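Local coordinates for protein pyocin sheath PA0622 (Pseudomonas aeruginosa, PDB 6PYT) that probably builds the contractile sheath around the inner tube of a pyocin, a bactericidal particle resembling a phage tail, as a member of the myovirus tail sheath family, at residues Thr109-Leu114 / Thr141-Leu146; Ala39-Asn44 / Ala57-Gly62; Pro46-Ser51 / Phe121-Arg126; Leu178-Pro183 / Arg270-Asp275; Arg126-Pro131 / Glu148-Ile153. One frame throughout, in Å; residues are numbered along the deposited sequence.

Contact 1. Residues Thr109-Leu114 / Thr141-Leu146; sequences TGLQAL and TAMDGL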
# COMPACT_ATOMS: atom_id res chain seq x y z
N THR B 109 -73.89 -9.15 -29.41
CA THR B 109 -73.55 -10.56 -29.53
C THR B 109 -72.42 -10.75 -30.52
O THR B 109 -72.23 -9.95 -31.44
CB THR B 109 -74.75 -11.39 -29.98
OG1 THR B 109 -75.16 -10.96 -31.28
CG2 THR B 109 -75.92 -11.22 -29.02
N GLY B 110 -71.67 -11.83 -30.34
CA GLY B 110 -70.65 -12.21 -31.29
C GLY B 110 -69.37 -11.41 -31.21
O GLY B 110 -68.84 -11.19 -30.12
N LEU B 111 -68.86 -10.99 -32.36
CA LEU B 111 -67.72 -10.09 -32.38
C LEU B 111 -68.07 -8.73 -31.81
O LEU B 111 -67.21 -8.05 -31.24
CB LEU B 111 -67.18 -9.93 -33.80
CG LEU B 111 -66.44 -11.10 -34.43
CD1 LEU B 111 -66.17 -10.80 -35.88
CD2 LEU B 111 -65.15 -11.32 -33.70
N GLN B 112 -69.34 -8.32 -31.93
CA GLN B 112 -69.78 -7.01 -31.50
C GLN B 112 -69.71 -6.83 -29.99
O GLN B 112 -69.70 -5.70 -29.51
CB GLN B 112 -71.21 -6.77 -31.98
CG GLN B 112 -71.36 -6.87 -33.47
CD GLN B 112 -70.59 -5.80 -34.19
OE1 GLN B 112 -70.54 -4.66 -33.74
NE2 GLN B 112 -69.99 -6.17 -35.31
N ALA B 113 -69.67 -7.93 -29.24
CA ALA B 113 -69.47 -7.86 -27.80
C ALA B 113 -68.04 -7.51 -27.42
O ALA B 113 -67.80 -7.19 -26.25
CB ALA B 113 -69.84 -9.19 -27.16
N LEU B 114 -67.09 -7.56 -28.35
CA LEU B 114 -65.74 -7.12 -28.04
C LEU B 114 -65.63 -5.61 -27.95
O LEU B 114 -64.66 -5.10 -27.38
CB LEU B 114 -64.76 -7.65 -29.08
CG LEU B 114 -64.56 -9.16 -29.05
CD1 LEU B 114 -63.73 -9.59 -30.23
CD2 LEU B 114 -63.89 -9.54 -27.77
N THR B 141 -65.02 -9.40 -42.84
CA THR B 141 -65.45 -8.02 -43.00
C THR B 141 -65.98 -7.45 -41.69
O THR B 141 -65.77 -6.26 -41.40
CB THR B 141 -66.51 -7.93 -44.10
OG1 THR B 141 -65.99 -8.53 -45.29
CG2 THR B 141 -66.85 -6.49 -44.42
N ALA B 142 -66.63 -8.27 -40.86
CA ALA B 142 -66.99 -7.84 -39.52
C ALA B 142 -65.77 -7.67 -38.64
O ALA B 142 -65.77 -6.84 -37.73
CB ALA B 142 -67.96 -8.82 -38.89
N MET B 143 -64.73 -8.48 -38.87
CA MET B 143 -63.43 -8.24 -38.24
C MET B 143 -62.86 -6.90 -38.68
O MET B 143 -62.24 -6.19 -37.89
CB MET B 143 -62.47 -9.37 -38.59
CG MET B 143 -62.80 -10.72 -37.99
SD MET B 143 -62.35 -10.89 -36.28
CE MET B 143 -60.59 -11.16 -36.48
N ASP B 144 -63.07 -6.55 -39.95
CA ASP B 144 -62.49 -5.33 -40.53
C ASP B 144 -63.14 -4.09 -39.95
O ASP B 144 -62.46 -3.21 -39.41
CB ASP B 144 -62.66 -5.36 -42.05
N GLY B 145 -64.47 -3.98 -40.07
CA GLY B 145 -65.18 -2.81 -39.59
C GLY B 145 -65.12 -2.62 -38.09
O GLY B 145 -65.28 -1.49 -37.62
N LEU B 146 -64.89 -3.69 -37.34
CA LEU B 146 -64.74 -3.57 -35.90
C LEU B 146 -63.30 -3.26 -35.51
O LEU B 146 -63.08 -2.63 -34.48
CB LEU B 146 -65.22 -4.85 -35.22
CG LEU B 146 -65.57 -4.83 -33.74
CD1 LEU B 146 -66.72 -5.77 -33.55
CD2 LEU B 146 -64.42 -5.28 -32.88
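Leu111 and Met143 meet crosswise, the two side chains lying at about a right angle. The sulfur sits in the fork of the leucine: Met143 SD is 3.8 Å from Leu111 CD2 and just as far from CD1. The same CD1 methyl also touches Ala142, its CB 4.0 Å from Leu111 CD1. From the next turn of the helix Leu146 comes the other way. Its CD1 lies against the Leu111 backbone and brushes that residue's CB, with Leu146 CD1 to Leu111 CB 4.2 Å, while its CD2 looks toward Leu114 CB. The amide end of Gln112 runs antiparallel to the Leu146 side chain and lays NE2 alongside it, 3.7 Å from Leu146 CD1. A bend at chi2 (-64°) curls the glutamine chain so that its amide flanks the methyl. What holds the two segments together is therefore apolar contact.

Behind this shell, a type II' turn from Thr109 to Gln112, with Gly110 at its positive-phi corner, presents Leu111 to the helix. Thr109 OG1 bonds to Gly101 N, and Arg108 NE bonds to Gln112 O. Leu114, Met143 and Leu146 all rest on Leu128 of strand 127-129. Leu114 also packs on Val81 and Val83 of strand 76-86, and Met143 on Ala154 and Leu156 of strand 153-156, so the turn and helix 139-150 lie side by side on the mixed sheet.

Contact 2. Residues Ala39-Asn44 / Ala57-Gly62; sequences ASAKPN and AAFGIG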
# COMPACT_ATOMS: atom_id res chain seq x y z
N ALA B 39 -68.40 -25.31 -17.68
CA ALA B 39 -68.18 -24.08 -18.43
C ALA B 39 -69.01 -22.97 -17.79
O ALA B 39 -70.23 -22.90 -17.98
CB ALA B 39 -68.56 -24.27 -19.89
N SER B 40 -68.36 -22.11 -17.02
CA SER B 40 -69.07 -21.04 -16.32
C SER B 40 -69.03 -19.74 -17.12
O SER B 40 -68.55 -18.71 -16.67
CB SER B 40 -68.48 -20.84 -14.92
OG SER B 40 -67.16 -20.34 -15.00
N ALA B 41 -69.56 -19.81 -18.34
CA ALA B 41 -69.68 -18.63 -19.18
C ALA B 41 -71.01 -18.67 -19.91
O ALA B 41 -71.34 -19.68 -20.54
CB ALA B 41 -68.54 -18.53 -20.19
N LYS B 42 -71.76 -17.58 -19.82
CA LYS B 42 -72.88 -17.39 -20.72
C LYS B 42 -72.33 -17.13 -22.13
O LYS B 42 -71.24 -16.59 -22.27
CB LYS B 42 -73.74 -16.22 -20.26
CG LYS B 42 -74.37 -16.44 -18.90
CD LYS B 42 -75.38 -17.58 -18.95
CE LYS B 42 -76.10 -17.72 -17.62
NZ LYS B 42 -77.09 -18.82 -17.63
N PRO B 43 -73.06 -17.56 -23.18
CA PRO B 43 -72.51 -17.49 -24.54
C PRO B 43 -72.12 -16.11 -25.06
O PRO B 43 -70.94 -15.88 -25.33
CB PRO B 43 -73.64 -18.09 -25.39
CG PRO B 43 -74.31 -19.02 -24.49
CD PRO B 43 -74.29 -18.36 -23.14
N ASN B 44 -73.05 -15.17 -25.18
CA ASN B 44 -72.68 -13.88 -25.75
C ASN B 44 -72.33 -12.85 -24.68
O ASN B 44 -72.79 -11.71 -24.71
CB ASN B 44 -73.80 -13.38 -26.65
CG ASN B 44 -73.95 -14.23 -27.88
OD1 ASN B 44 -72.97 -14.62 -28.51
ND2 ASN B 44 -75.19 -14.55 -28.23
N ALA B 57 -61.91 -22.72 -16.87
CA ALA B 57 -63.01 -22.64 -15.92
C ALA B 57 -64.21 -21.93 -16.51
O ALA B 57 -65.35 -22.31 -16.24
CB ALA B 57 -62.55 -21.92 -14.64
N ALA B 58 -63.98 -20.90 -17.33
CA ALA B 58 -65.08 -20.23 -18.01
C ALA B 58 -65.59 -21.06 -19.18
O ALA B 58 -66.80 -21.20 -19.36
CB ALA B 58 -64.65 -18.85 -18.49
N PHE B 59 -64.69 -21.62 -19.96
CA PHE B 59 -65.03 -22.39 -21.13
C PHE B 59 -64.62 -23.83 -20.90
O PHE B 59 -63.89 -24.14 -19.95
CB PHE B 59 -64.34 -21.81 -22.37
CG PHE B 59 -64.65 -20.37 -22.61
CD1 PHE B 59 -65.78 -20.01 -23.32
CD2 PHE B 59 -63.84 -19.38 -22.10
CE1 PHE B 59 -66.07 -18.69 -23.54
CE2 PHE B 59 -64.13 -18.06 -22.32
CZ PHE B 59 -65.24 -17.71 -23.04
N GLY B 60 -65.09 -24.73 -21.75
CA GLY B 60 -64.71 -26.12 -21.63
C GLY B 60 -63.26 -26.33 -22.01
O GLY B 60 -62.69 -25.60 -22.81
N ILE B 61 -62.64 -27.34 -21.40
CA ILE B 61 -61.27 -27.67 -21.74
C ILE B 61 -61.20 -28.33 -23.12
O ILE B 61 -60.17 -28.26 -23.79
CB ILE B 61 -60.64 -28.52 -20.62
CG1 ILE B 61 -59.12 -28.60 -20.77
CG2 ILE B 61 -61.25 -29.91 -20.57
CD1 ILE B 61 -58.43 -29.16 -19.56
N GLY B 62 -62.30 -28.92 -23.57
CA GLY B 62 -62.38 -29.42 -24.92
C GLY B 62 -62.94 -28.45 -25.93
O GLY B 62 -63.20 -28.83 -27.07
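Ala39 sets its methyl against the backbone where helix 52-58 gives way to loop, with CB 3.6 Å from Ala58 O and 4.0 Å from Gly60 N. The next residue, Ser40, makes the polar grip. Both its donors go to a single acceptor, the carbonyl of Ala57. Ser40 N reaches Ala57 O at 3.1 Å in a nearly straight bond (167° at the hydrogen), lying in the carbonyl plane. Ser40 OG reaches Ala57 O at 2.9 Å from well above that plane. The hydroxyl can do this because chi1 of 67° holds OG between the backbone N and the carbonyl carbon, on the same side as the amide it works with. Ser40 is also the centre of an inverse gamma turn, with a weak bond from Ala41 N to Ala39 O across it. The carbonyls at the end of a helix carry partial negative charge, which probably makes Ala57 O a better acceptor for these two bonds.

Ala41 then turns its methyl inward. Its CB is 4.3 Å from Ala58 CB and hangs over one face of the Phe59 ring, toward the rim, with Ala41 CB 4.2 Å from Phe59 CE1. From Lys42 on, the chain leaves the helix end behind. Phe59, the first residue to depart from helical geometry, points its ring into the fold. There it meets Phe33 edge-to-face and packs on Ile65 of helix 64-73 and Ala82 of strand 76-86, so the contact sits beside that helix and strand.

Contact 3. Residues Pro46-Ser51 / Phe121-Arg126; sequences PVLLTS and FNAQPR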
# COMPACT_ATOMS: atom_id res chain seq x y z
N PRO B 46 -68.78 -11.31 -22.85
CA PRO B 46 -67.32 -11.34 -22.79
C PRO B 46 -66.82 -11.52 -21.36
O PRO B 46 -67.43 -11.03 -20.41
CB PRO B 46 -66.91 -9.98 -23.35
CG PRO B 46 -68.08 -9.11 -23.13
CD PRO B 46 -69.28 -9.99 -23.25
N VAL B 47 -65.72 -12.25 -21.23
CA VAL B 47 -65.09 -12.52 -19.95
C VAL B 47 -63.60 -12.23 -20.07
O VAL B 47 -63.00 -12.45 -21.13
CB VAL B 47 -65.34 -13.97 -19.48
CG1 VAL B 47 -66.78 -14.14 -19.03
CG2 VAL B 47 -65.11 -14.93 -20.62
N LEU B 48 -63.00 -11.71 -19.00
CA LEU B 48 -61.57 -11.39 -18.99
C LEU B 48 -60.78 -12.59 -18.50
O LEU B 48 -61.10 -13.17 -17.45
CB LEU B 48 -61.27 -10.16 -18.14
CG LEU B 48 -59.81 -9.72 -17.97
CD1 LEU B 48 -59.66 -8.24 -18.05
CD2 LEU B 48 -59.27 -10.14 -16.61
N LEU B 49 -59.73 -12.94 -19.23
CA LEU B 49 -58.95 -14.14 -19.01
C LEU B 49 -57.51 -13.76 -18.75
O LEU B 49 -56.95 -12.91 -19.46
CB LEU B 49 -59.04 -15.07 -20.21
CG LEU B 49 -60.15 -16.12 -20.30
CD1 LEU B 49 -61.51 -15.53 -20.32
CD2 LEU B 49 -59.95 -16.84 -21.59
N THR B 50 -56.90 -14.37 -17.73
CA THR B 50 -55.49 -14.19 -17.44
C THR B 50 -54.73 -15.49 -17.27
O THR B 50 -53.55 -15.45 -16.92
CB THR B 50 -55.30 -13.36 -16.15
OG1 THR B 50 -55.89 -14.04 -15.04
CG2 THR B 50 -55.90 -11.96 -16.27
N SER B 51 -55.36 -16.64 -17.50
CA SER B 51 -54.71 -17.92 -17.23
C SER B 51 -55.34 -19.01 -18.08
O SER B 51 -56.47 -18.88 -18.55
CB SER B 51 -54.83 -18.30 -15.74
OG SER B 51 -54.13 -17.39 -14.91
N PHE B 121 -64.30 -4.50 -18.36
CA PHE B 121 -63.09 -5.05 -17.77
C PHE B 121 -61.88 -4.13 -17.83
O PHE B 121 -60.81 -4.55 -17.38
CB PHE B 121 -62.73 -6.37 -18.46
CG PHE B 121 -63.78 -7.42 -18.35
CD1 PHE B 121 -64.02 -8.08 -17.16
CD2 PHE B 121 -64.52 -7.77 -19.46
CE1 PHE B 121 -64.99 -9.04 -17.07
CE2 PHE B 121 -65.49 -8.74 -19.38
CZ PHE B 121 -65.72 -9.37 -18.18
N ASN B 122 -62.03 -2.91 -18.35
CA ASN B 122 -60.93 -1.97 -18.62
C ASN B 122 -59.87 -2.61 -19.52
O ASN B 122 -58.67 -2.57 -19.24
CB ASN B 122 -60.30 -1.43 -17.33
CG ASN B 122 -59.47 -0.18 -17.55
OD1 ASN B 122 -59.49 0.40 -18.63
ND2 ASN B 122 -58.69 0.19 -16.55
N ALA B 123 -60.33 -3.23 -20.60
CA ALA B 123 -59.45 -3.91 -21.54
C ALA B 123 -60.02 -3.72 -22.94
O ALA B 123 -60.86 -4.50 -23.39
CB ALA B 123 -59.31 -5.39 -21.19
N GLN B 124 -59.56 -2.68 -23.63
CA GLN B 124 -60.05 -2.36 -24.97
C GLN B 124 -59.20 -3.09 -25.99
O GLN B 124 -58.05 -2.68 -26.21
CB GLN B 124 -59.99 -0.87 -25.21
CG GLN B 124 -60.53 -0.48 -26.55
CD GLN B 124 -60.46 1.00 -26.77
OE1 GLN B 124 -59.95 1.74 -25.93
NE2 GLN B 124 -60.98 1.46 -27.89
N PRO B 125 -59.73 -4.11 -26.67
CA PRO B 125 -58.89 -5.10 -27.38
C PRO B 125 -58.11 -4.51 -28.55
O PRO B 125 -58.69 -4.02 -29.52
CB PRO B 125 -59.91 -6.14 -27.87
CG PRO B 125 -61.05 -5.98 -26.97
CD PRO B 125 -61.14 -4.53 -26.66
N ARG B 126 -56.79 -4.56 -28.44
CA ARG B 126 -55.88 -4.11 -29.49
C ARG B 126 -55.60 -5.17 -30.53
O ARG B 126 -54.99 -4.87 -31.56
CB ARG B 126 -54.55 -3.66 -28.88
CG ARG B 126 -54.62 -2.55 -27.83
CD ARG B 126 -54.97 -1.19 -28.40
NE ARG B 126 -56.40 -0.94 -28.45
CZ ARG B 126 -56.95 0.09 -29.07
NH1 ARG B 126 -56.19 0.97 -29.70
NH2 ARG B 126 -58.27 0.24 -29.06
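Leu48 carries its CG anti to the backbone N (chi1 178°), and Phe121 has its CG anti to the carbonyl carbon (chi1 -60°); with these settings the two side chains slide past each other in opposite directions. The leucine comes in over the ring: Leu48 CB stands 3.9 Å from the centroid of Phe121, 25° off the ring normal, a CH-pi contact over the face. Its tip goes on to the foot of the phenylalanine, Leu48 CD1 lying 3.6 Å from Phe121 CB. That CD1 also touches the methyl of Ala123, at 4.3 Å from its CB. The far end of the ring slots in beside the strand backbone. Pro46 O lies at the ring's edge, near its plane, where the slightly positive C-H groups would suit a carbonyl oxygen. Phe121 CZ comes within 3.7 Å of Val47 CA at an oblique angle.

Further along the loop, Arg126 curls back on its own segment. Its NE donates to Gln124 O at 3.3 Å, with the acceptor near the guanidinium plane.

Pro46 and Ala123 both pack on Val81 of strand 76-86, to which strand 46-49 is bonded antiparallel through Val47 and Leu49. The arrangement is that of a loop draped over one face of a mixed alpha/beta sheet: residues 121-126 start beside strand 46-49, outermost within this chain, and lead into the interior strand 127-129.

Contact 4. Residues Leu178-Pro183 / Arg270-Asp275; sequences LFMVDP and RTLSSD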
# COMPACT_ATOMS: atom_id res chain seq x y z
N LEU B 178 -56.07 -5.19 -41.42
CA LEU B 178 -56.16 -6.63 -41.58
C LEU B 178 -54.78 -7.23 -41.76
O LEU B 178 -53.92 -6.66 -42.44
CB LEU B 178 -57.05 -6.99 -42.78
CG LEU B 178 -58.51 -6.62 -42.58
CD1 LEU B 178 -59.30 -6.93 -43.81
CD2 LEU B 178 -59.10 -7.34 -41.40
N PHE B 179 -54.57 -8.40 -41.16
CA PHE B 179 -53.27 -9.06 -41.16
C PHE B 179 -53.54 -10.55 -41.33
O PHE B 179 -53.89 -11.24 -40.37
CB PHE B 179 -52.52 -8.78 -39.87
CG PHE B 179 -51.16 -9.38 -39.81
CD1 PHE B 179 -50.12 -8.81 -40.52
CD2 PHE B 179 -50.90 -10.49 -39.04
CE1 PHE B 179 -48.86 -9.33 -40.46
CE2 PHE B 179 -49.64 -11.02 -38.98
CZ PHE B 179 -48.62 -10.44 -39.69
N MET B 180 -53.38 -11.05 -42.54
CA MET B 180 -53.72 -12.44 -42.83
C MET B 180 -52.52 -13.33 -42.59
O MET B 180 -51.40 -13.01 -43.01
CB MET B 180 -54.19 -12.59 -44.27
CG MET B 180 -54.79 -13.94 -44.57
SD MET B 180 -55.27 -14.05 -46.28
CE MET B 180 -56.56 -12.83 -46.29
N VAL B 181 -52.74 -14.44 -41.89
CA VAL B 181 -51.75 -15.50 -41.73
C VAL B 181 -52.38 -16.75 -42.31
O VAL B 181 -53.21 -17.39 -41.66
CB VAL B 181 -51.35 -15.70 -40.27
CG1 VAL B 181 -50.35 -16.83 -40.15
CG2 VAL B 181 -50.77 -14.44 -39.70
N ASP B 182 -52.00 -17.12 -43.53
CA ASP B 182 -52.73 -18.21 -44.17
C ASP B 182 -52.44 -19.64 -43.70
O ASP B 182 -53.41 -20.36 -43.43
CB ASP B 182 -52.56 -18.18 -45.69
N PRO B 183 -51.19 -20.13 -43.61
CA PRO B 183 -51.02 -21.57 -43.35
C PRO B 183 -51.38 -21.92 -41.92
O PRO B 183 -50.96 -21.24 -40.97
CB PRO B 183 -49.53 -21.81 -43.62
CG PRO B 183 -49.10 -20.64 -44.39
CD PRO B 183 -49.87 -19.52 -43.83
N ARG B 270 -46.28 -7.28 -43.96
CA ARG B 270 -47.19 -6.40 -44.66
C ARG B 270 -48.60 -6.65 -44.18
O ARG B 270 -49.00 -7.80 -43.96
CB ARG B 270 -47.12 -6.61 -46.17
CG ARG B 270 -45.76 -6.39 -46.77
CD ARG B 270 -45.36 -4.95 -46.63
NE ARG B 270 -44.08 -4.69 -47.26
CZ ARG B 270 -43.94 -4.21 -48.49
NH1 ARG B 270 -45.00 -3.90 -49.20
NH2 ARG B 270 -42.73 -4.01 -48.98
N THR B 271 -49.35 -5.58 -44.00
CA THR B 271 -50.78 -5.70 -43.76
C THR B 271 -51.51 -5.72 -45.10
O THR B 271 -50.92 -5.51 -46.16
CB THR B 271 -51.27 -4.55 -42.88
OG1 THR B 271 -52.61 -4.80 -42.46
CG2 THR B 271 -51.24 -3.27 -43.63
N LEU B 272 -52.82 -5.97 -45.05
CA LEU B 272 -53.57 -6.11 -46.29
C LEU B 272 -54.04 -4.77 -46.85
O LEU B 272 -55.20 -4.66 -47.25
CB LEU B 272 -54.79 -7.01 -46.09
CG LEU B 272 -54.55 -8.50 -46.00
CD1 LEU B 272 -55.80 -9.20 -45.54
CD2 LEU B 272 -54.16 -8.99 -47.37
N SER B 273 -53.16 -3.79 -46.94
CA SER B 273 -53.55 -2.46 -47.35
C SER B 273 -53.25 -2.23 -48.82
O SER B 273 -52.27 -2.73 -49.37
CB SER B 273 -52.84 -1.40 -46.51
OG SER B 273 -53.15 -0.10 -46.96
N SER B 274 -54.13 -1.46 -49.46
CA SER B 274 -53.95 -1.04 -50.84
C SER B 274 -53.17 0.26 -50.95
O SER B 274 -53.10 0.83 -52.04
CB SER B 274 -55.31 -0.90 -51.51
OG SER B 274 -56.08 0.09 -50.86
N ASP B 275 -52.60 0.74 -49.85
CA ASP B 275 -51.86 1.99 -49.81
C ASP B 275 -50.45 1.69 -49.33
O ASP B 275 -50.26 1.09 -48.27
CB ASP B 275 -52.54 3.00 -48.89
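Leu178 and Leu272 meet at the beginning of strand 178-181, an interior parallel strand of the mixed sheet, where the loop 270-275 comes up against it. Leu272 N donates to Leu178 O at 2.9 Å and 166°, though the position of that oxygen is less certain because the model crowds it against Thr271. The threonine hydroxyl has its own partner, Lys176 O. Side chains add apolar contact. Leu272 CD1 is the atom that does the touching, 3.8 Å from Leu178 CB and also 3.8 Å from Met180 CE. Met180 leaves the backbone with CG anti to N (chi1 -170°), then bends at its last torsion to bring the methyl round to the leucine, so that the two chains meet at a slant.

Strand 178-181 runs between strands 153-156 and 255-256, with backbone bonds from Phe179 and Val181 to Leu156 and from Met180 to Ala256. Met180 and Leu272 both pack on Ala170 of helix 163-170, and Leu272 also reaches Leu156. The ring of Phe179 instead comes near Arg270, its CD1 3.8 Å from Arg270 O at an oblique angle.

Two tight turns shape the loop. Leu272 is the centre of an inverse gamma turn with a weak bond from Ser273 N to Thr271 O, and Ser273 OG accepts from Asp275 N at 3.1 Å, an ST turn. Arg270, at the start of segment 270-275, makes a cation-pi contact with Phe3 of a neighbouring subunit.

Contact 5. Residues Arg126-Pro131 / Glu148-Ile153; sequences RLLVAP and EKLRAI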
# COMPACT_ATOMS: atom_id res chain seq x y z
N ARG B 126 -56.79 -4.56 -28.44
CA ARG B 126 -55.88 -4.11 -29.49
C ARG B 126 -55.60 -5.17 -30.53
O ARG B 126 -54.99 -4.87 -31.56
CB ARG B 126 -54.55 -3.66 -28.88
CG ARG B 126 -54.62 -2.55 -27.83
CD ARG B 126 -54.97 -1.19 -28.40
NE ARG B 126 -56.40 -0.94 -28.45
CZ ARG B 126 -56.95 0.09 -29.07
NH1 ARG B 126 -56.19 0.97 -29.70
NH2 ARG B 126 -58.27 0.24 -29.06
N LEU B 127 -56.01 -6.41 -30.29
CA LEU B 127 -55.84 -7.49 -31.25
C LEU B 127 -57.13 -8.28 -31.34
O LEU B 127 -57.70 -8.66 -30.31
CB LEU B 127 -54.69 -8.41 -30.85
CG LEU B 127 -53.30 -7.85 -31.10
CD1 LEU B 127 -52.27 -8.73 -30.46
CD2 LEU B 127 -53.12 -7.77 -32.59
N LEU B 128 -57.57 -8.55 -32.56
CA LEU B 128 -58.83 -9.22 -32.80
C LEU B 128 -58.56 -10.52 -33.53
O LEU B 128 -57.90 -10.53 -34.57
CB LEU B 128 -59.76 -8.34 -33.63
CG LEU B 128 -60.13 -7.08 -32.89
CD1 LEU B 128 -60.92 -6.17 -33.78
CD2 LEU B 128 -60.92 -7.44 -31.66
N VAL B 129 -59.09 -11.61 -33.00
CA VAL B 129 -58.84 -12.94 -33.54
C VAL B 129 -60.13 -13.74 -33.48
O VAL B 129 -60.86 -13.69 -32.48
CB VAL B 129 -57.66 -13.61 -32.81
CG1 VAL B 129 -57.88 -13.69 -31.31
CG2 VAL B 129 -57.41 -14.97 -33.34
N ALA B 130 -60.47 -14.41 -34.58
CA ALA B 130 -61.61 -15.31 -34.64
C ALA B 130 -61.10 -16.59 -35.28
O ALA B 130 -61.13 -16.74 -36.50
CB ALA B 130 -62.77 -14.71 -35.43
N PRO B 131 -60.59 -17.53 -34.47
CA PRO B 131 -59.83 -18.66 -35.02
C PRO B 131 -60.73 -19.66 -35.72
O PRO B 131 -61.65 -20.22 -35.13
CB PRO B 131 -59.17 -19.27 -33.78
CG PRO B 131 -59.16 -18.18 -32.79
CD PRO B 131 -60.42 -17.43 -33.02
N GLU B 148 -61.60 -1.22 -37.30
CA GLU B 148 -61.57 0.21 -37.57
C GLU B 148 -62.19 1.00 -36.42
O GLU B 148 -61.68 2.06 -36.05
CB GLU B 148 -62.29 0.51 -38.88
N LYS B 149 -63.28 0.48 -35.85
CA LYS B 149 -63.90 1.13 -34.70
C LYS B 149 -63.00 1.04 -33.47
O LYS B 149 -62.62 2.05 -32.89
CB LYS B 149 -65.26 0.49 -34.41
CG LYS B 149 -66.31 0.78 -35.45
CD LYS B 149 -67.58 -0.01 -35.20
CE LYS B 149 -68.32 0.50 -33.99
NZ LYS B 149 -69.63 -0.18 -33.80
N LEU B 150 -62.62 -0.18 -33.10
CA LEU B 150 -61.90 -0.43 -31.86
C LEU B 150 -60.43 -0.04 -31.97
O LEU B 150 -59.72 -0.09 -30.95
CB LEU B 150 -62.07 -1.91 -31.51
CG LEU B 150 -61.77 -2.54 -30.15
CD1 LEU B 150 -62.69 -1.97 -29.13
CD2 LEU B 150 -61.99 -4.01 -30.26
N ARG B 151 -59.98 0.38 -33.16
CA ARG B 151 -58.62 0.80 -33.46
C ARG B 151 -57.61 -0.29 -33.10
O ARG B 151 -56.78 -0.16 -32.20
CB ARG B 151 -58.28 2.13 -32.80
CG ARG B 151 -59.01 3.30 -33.41
CD ARG B 151 -58.50 4.63 -32.92
NE ARG B 151 -59.34 5.72 -33.39
CZ ARG B 151 -59.20 6.32 -34.57
NH1 ARG B 151 -58.26 5.92 -35.41
NH2 ARG B 151 -60.02 7.30 -34.91
N ALA B 152 -57.73 -1.40 -33.82
CA ALA B 152 -56.96 -2.60 -33.55
C ALA B 152 -56.47 -3.16 -34.87
O ALA B 152 -56.71 -2.60 -35.94
CB ALA B 152 -57.81 -3.62 -32.80
N ILE B 153 -55.78 -4.29 -34.80
CA ILE B 153 -55.41 -5.06 -35.97
C ILE B 153 -56.10 -6.41 -35.87
O ILE B 153 -55.90 -7.15 -34.90
CB ILE B 153 -53.88 -5.22 -36.11
CG1 ILE B 153 -53.24 -3.92 -36.59
CG2 ILE B 153 -53.55 -6.32 -37.08
CD1 ILE B 153 -52.76 -3.00 -35.51
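Leu128 meets Leu150 and Ala152, where helix 139-150 ends and the chain turns to the next strand, and its side chain can be traced atom by atom. CB leaves the backbone with CG anti to the carbonyl carbon (chi1 -64°). CG comes alongside the methyl of Ala152, 4.2 Å from its CB. At the fork the branches part: Leu128 CD1 stays on Ala152 CB at 4.1 Å, while CD2 meets the tip of Leu150, 3.9 Å from Leu150 CD2.

The backbone beneath is stitched as a parallel pair. Leu128 N donates to Ile153 O at 3.2 Å, nearly straight at the hydrogen (166°) but tilted 34° from the carbonyl plane; Ile153 N returns a weak bond to Arg126 O at 3.4 Å. Leu127 and Ile153 form the bridge and put their side chains on the sheet face away from Leu128, with Leu127 CD2 4.4 Å from Ile153 CB.

Bends at chi2 and chi3 curl Arg126 so that one face of its guanidinium lies over Arg151 O. The angles there are poor for hydrogen bonding, but the positive charge probably suits the carbonyls near the helix end.

Arg151, with positive phi, is where the chain leaves helix 139-150. Leu128 also packs on Ala147 of that helix, giving a beta-alpha-beta crossover: strand 127-129, the helix laid on the sheet, and the adjacent parallel strand 153-156.

In the fold
Contacts 1 and 5 lie close together, centres about 8 Å apart, on successive parts of helix 139-150; Leu146 CD2 of contact 1 is 3.7 Å from Leu128 CD1 of contact 5. Contact 3 shares Arg126 with contact 5 and abuts contact 1, where Ala113 O lies 3.7 Å from Pro46 CG. Contact 2 joins contact 3 through Phe59 CZ, 3.7 Å from Val47 CG2, on the face of the sheet turned away from Phe121. Contact 4 takes the other flank: Phe179 CB touches Ile153 CG2 of contact 5 at 3.9 Å. Contacts 2 and 4 are about 31 Å apart between centres, with contacts 1, 3 and 5 linking them across the sheet.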